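Local coordinates for protein sugar ABC transporter (Agrobacterium radiobacter, PDB 4RXT) that probably serves as the periplasmic sugar-binding component of an ABC transporter and holds arabinopyranose between its two lobes, at residues Ala24-Ala29 with Asp255-Ala260. Sequence-based numbering, arbitrary orientation.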
ATOM      1  N   ALA A  24      -9.266  -3.756 -11.093  1.00 13.36           N
ATOM      2  CA  ALA A  24     -10.512  -3.195 -11.548  1.00 15.25           C
ATOM      3  C   ALA A  24     -10.320  -1.862 -12.343  1.00 16.92           C
ATOM      4  O   ALA A  24     -10.949  -1.645 -13.406  1.00 17.80           O
ATOM      5  CB  ALA A  24     -11.479  -3.032 -10.378  1.00 15.85           C
ATOM      6  N   GLY A  25      -9.438  -0.987 -11.848  1.00 16.80           N
ATOM      7  CA  GLY A  25      -9.137   0.236 -12.562  1.00 16.27           C
ATOM      8  C   GLY A  25      -8.503  -0.011 -13.941  1.00 15.61           C
ATOM      9  O   GLY A  25      -8.901   0.601 -14.949  1.00 15.62           O
ATOM     10  N   ALA A  26      -7.495  -0.892 -13.957  1.00 14.06           N
ATOM     11  CA  ALA A  26      -6.803  -1.257 -15.170  1.00 16.11           C
ATOM     12  C   ALA A  26      -7.772  -1.872 -16.183  1.00 15.57           C
ATOM     13  O   ALA A  26      -7.706  -1.582 -17.384  1.00 16.29           O
ATOM     14  CB  ALA A  26      -5.665  -2.223 -14.849  1.00 14.54           C
ATOM     15  N   ARG A  27      -8.680  -2.708 -15.678  1.00 15.85           N
ATOM     16  CA  ARG A  27      -9.679  -3.394 -16.524  1.00 17.08           C
ATOM     17  C   ARG A  27     -10.591  -2.362 -17.201  1.00 20.78           C
ATOM     18  O   ARG A  27     -10.889  -2.449 -18.409  1.00 19.13           O
ATOM     19  CB  ARG A  27     -10.543  -4.380 -15.667  1.00 16.79           C
ATOM     20  CG  ARG A  27     -11.493  -5.266 -16.436  1.00 21.19           C
ATOM     21  CD  ARG A  27     -12.242  -6.166 -15.460  1.00 25.20           C
ATOM     22  NE  ARG A  27     -11.277  -6.873 -14.588  1.00 28.25           N
ATOM     23  CZ  ARG A  27     -11.292  -6.880 -13.250  1.00 40.33           C
ATOM     24  NH1 ARG A  27     -10.370  -7.554 -12.584  1.00 37.76           N
ATOM     25  NH2 ARG A  27     -12.228  -6.237 -12.563  1.00 39.84           N
ATOM     26  N   LYS A  28     -11.082  -1.423 -16.390  1.00 17.30           N
ATOM     27  CA  LYS A  28     -12.016  -0.418 -16.901  1.00 22.18           C
ATOM     28  C   LYS A  28     -11.304   0.418 -17.978  1.00 22.96           C
ATOM     29  O   LYS A  28     -11.857   0.722 -19.048  1.00 20.68           O
ATOM     30  CB  LYS A  28     -12.544   0.453 -15.759  1.00 28.37           C
ATOM     31  CG  LYS A  28     -13.566   1.501 -16.171  1.00 28.29           C
ATOM     32  CD  LYS A  28     -14.841   0.894 -16.727  1.00 33.25           C
ATOM     33  CE  LYS A  28     -15.907   1.967 -17.035  1.00 40.38           C
ATOM     34  NZ  LYS A  28     -15.331   3.302 -17.373  1.00 64.31           N
ATOM     35  N   ALA A  29     -10.053   0.778 -17.699  1.00 18.28           N
ATOM     36  CA  ALA A  29      -9.263   1.538 -18.674  1.00 16.95           C
ATOM     37  C   ALA A  29      -9.102   0.766 -19.985  1.00 23.82           C
ATOM     38  O   ALA A  29      -9.227   1.337 -21.063  1.00 19.53           O
ATOM     39  CB  ALA A  29      -7.911   1.902 -18.115  1.00 18.32           C
ATOM     40  N   ASP A 255      -5.205   5.075 -14.521  1.00 15.10           N
ATOM     41  CA  ASP A 255      -4.317   6.043 -15.093  1.00 16.32           C
ATOM     42  C   ASP A 255      -2.973   5.384 -15.401  1.00 15.36           C
ATOM     43  O   ASP A 255      -2.239   5.883 -16.250  1.00 16.76           O
ATOM     44  CB  ASP A 255      -4.150   7.264 -14.211  1.00 17.03           C
ATOM     45  CG  ASP A 255      -5.323   8.218 -14.307  1.00 20.61           C
ATOM     46  OD1 ASP A 255      -6.198   8.038 -15.186  1.00 43.22           O
ATOM     47  OD2 ASP A 255      -5.354   9.180 -13.527  1.00 29.63           O
ATOM     48  N   GLY A 256      -2.651   4.272 -14.744  1.00 15.49           N
ATOM     49  CA  GLY A 256      -1.490   3.476 -15.168  1.00 16.44           C
ATOM     50  C   GLY A 256      -1.595   2.980 -16.595  1.00 13.66           C
ATOM     51  O   GLY A 256      -0.688   3.159 -17.407  1.00 14.16           O
ATOM     52  N   ILE A 257      -2.697   2.292 -16.884  1.00 13.54           N
ATOM     53  CA  ILE A 257      -2.976   1.848 -18.243  1.00 14.94           C
ATOM     54  C   ILE A 257      -3.083   3.011 -19.228  1.00 14.55           C
ATOM     55  O   ILE A 257      -2.482   2.985 -20.291  1.00 15.26           O
ATOM     56  CB  ILE A 257      -4.235   0.984 -18.308  1.00 16.43           C
ATOM     57  CG1 ILE A 257      -4.025  -0.303 -17.521  1.00 15.20           C
ATOM     58  CG2 ILE A 257      -4.631   0.723 -19.768  1.00 15.92           C
ATOM     59  CD1 ILE A 257      -2.924  -1.239 -18.005  1.00 18.26           C
ATOM     60  N   LYS A 258      -3.829   4.041 -18.859  1.00 13.74           N
ATOM     61  CA  LYS A 258      -3.962   5.218 -19.736  1.00 14.13           C
ATOM     62  C   LYS A 258      -2.572   5.832 -20.080  1.00 13.93           C
ATOM     63  O   LYS A 258      -2.297   6.158 -21.257  1.00 17.03           O
ATOM     64  CB  LYS A 258      -4.898   6.245 -19.108  1.00 14.98           C
ATOM     65  CG  LYS A 258      -5.297   7.408 -19.978  1.00 19.75           C
ATOM     66  CD  LYS A 258      -6.391   8.219 -19.316  1.00 28.27           C
ATOM     67  CE  LYS A 258      -6.868   9.313 -20.242  1.00 29.11           C
ATOM     68  NZ  LYS A 258      -8.115   9.882 -19.698  1.00 46.94           N
ATOM     69  N   THR A 259      -1.721   5.976 -19.067  1.00 13.43           N
ATOM     70  CA  THR A 259      -0.353   6.486 -19.268  1.00 12.51           C
ATOM     71  C   THR A 259       0.496   5.573 -20.118  1.00 13.24           C
ATOM     72  O   THR A 259       1.185   6.029 -21.014  1.00 14.26           O
ATOM     73  CB  THR A 259       0.328   6.702 -17.908  1.00 14.26           C
ATOM     74  OG1 THR A 259      -0.452   7.640 -17.142  1.00 18.71           O
ATOM     75  CG2 THR A 259       1.765   7.171 -18.077  1.00 15.28           C
ATOM     76  N   ALA A 260       0.413   4.271 -19.859  1.00 13.41           N
ATOM     77  CA  ALA A 260       1.164   3.306 -20.646  1.00 14.37           C
ATOM     78  C   ALA A 260       0.742   3.360 -22.125  1.00 13.38           C
ATOM     79  O   ALA A 260       1.591   3.291 -23.001  1.00 18.22           O
ATOM     80  CB  ALA A 260       0.990   1.888 -20.105  1.00 15.13           C
TER
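Ile257 reaches from helix 249-264 toward helix 17-33, where it meets Ala26 and Ala29, one helical turn apart. Its CB already lies 3.8 Å from CB of Ala29. From there the side chain divides. The short branch, CG2, stays beside the same methyl, 3.9 Å from CB of Ala29, whereas CG1 takes the other alanine and comes to 3.7 Å from CB of Ala26. With chi1 at -64°, CG2 lies anti to the backbone N and CG1 anti to the carbonyl carbon, which sends one branch to each alanine. The terminal CD1 lies 4.3 Å from CB of Ala26. The same side chain also packs against Ile7, Val37 and Val67. Because helix 17-33 offers two small residues here, the backbones can come close, with CA of Ala26 and CA of Ile257 5.8 Å apart. Val67 belongs to the parallel sheet of the N-terminal lobe, whereas strand 243-246, which precedes helix 249-264, belongs to the other lobe's sheet. Such a returning helix, packed beside the first helix of the chain, is characteristic of the two-lobed type I periplasmic binding protein fold.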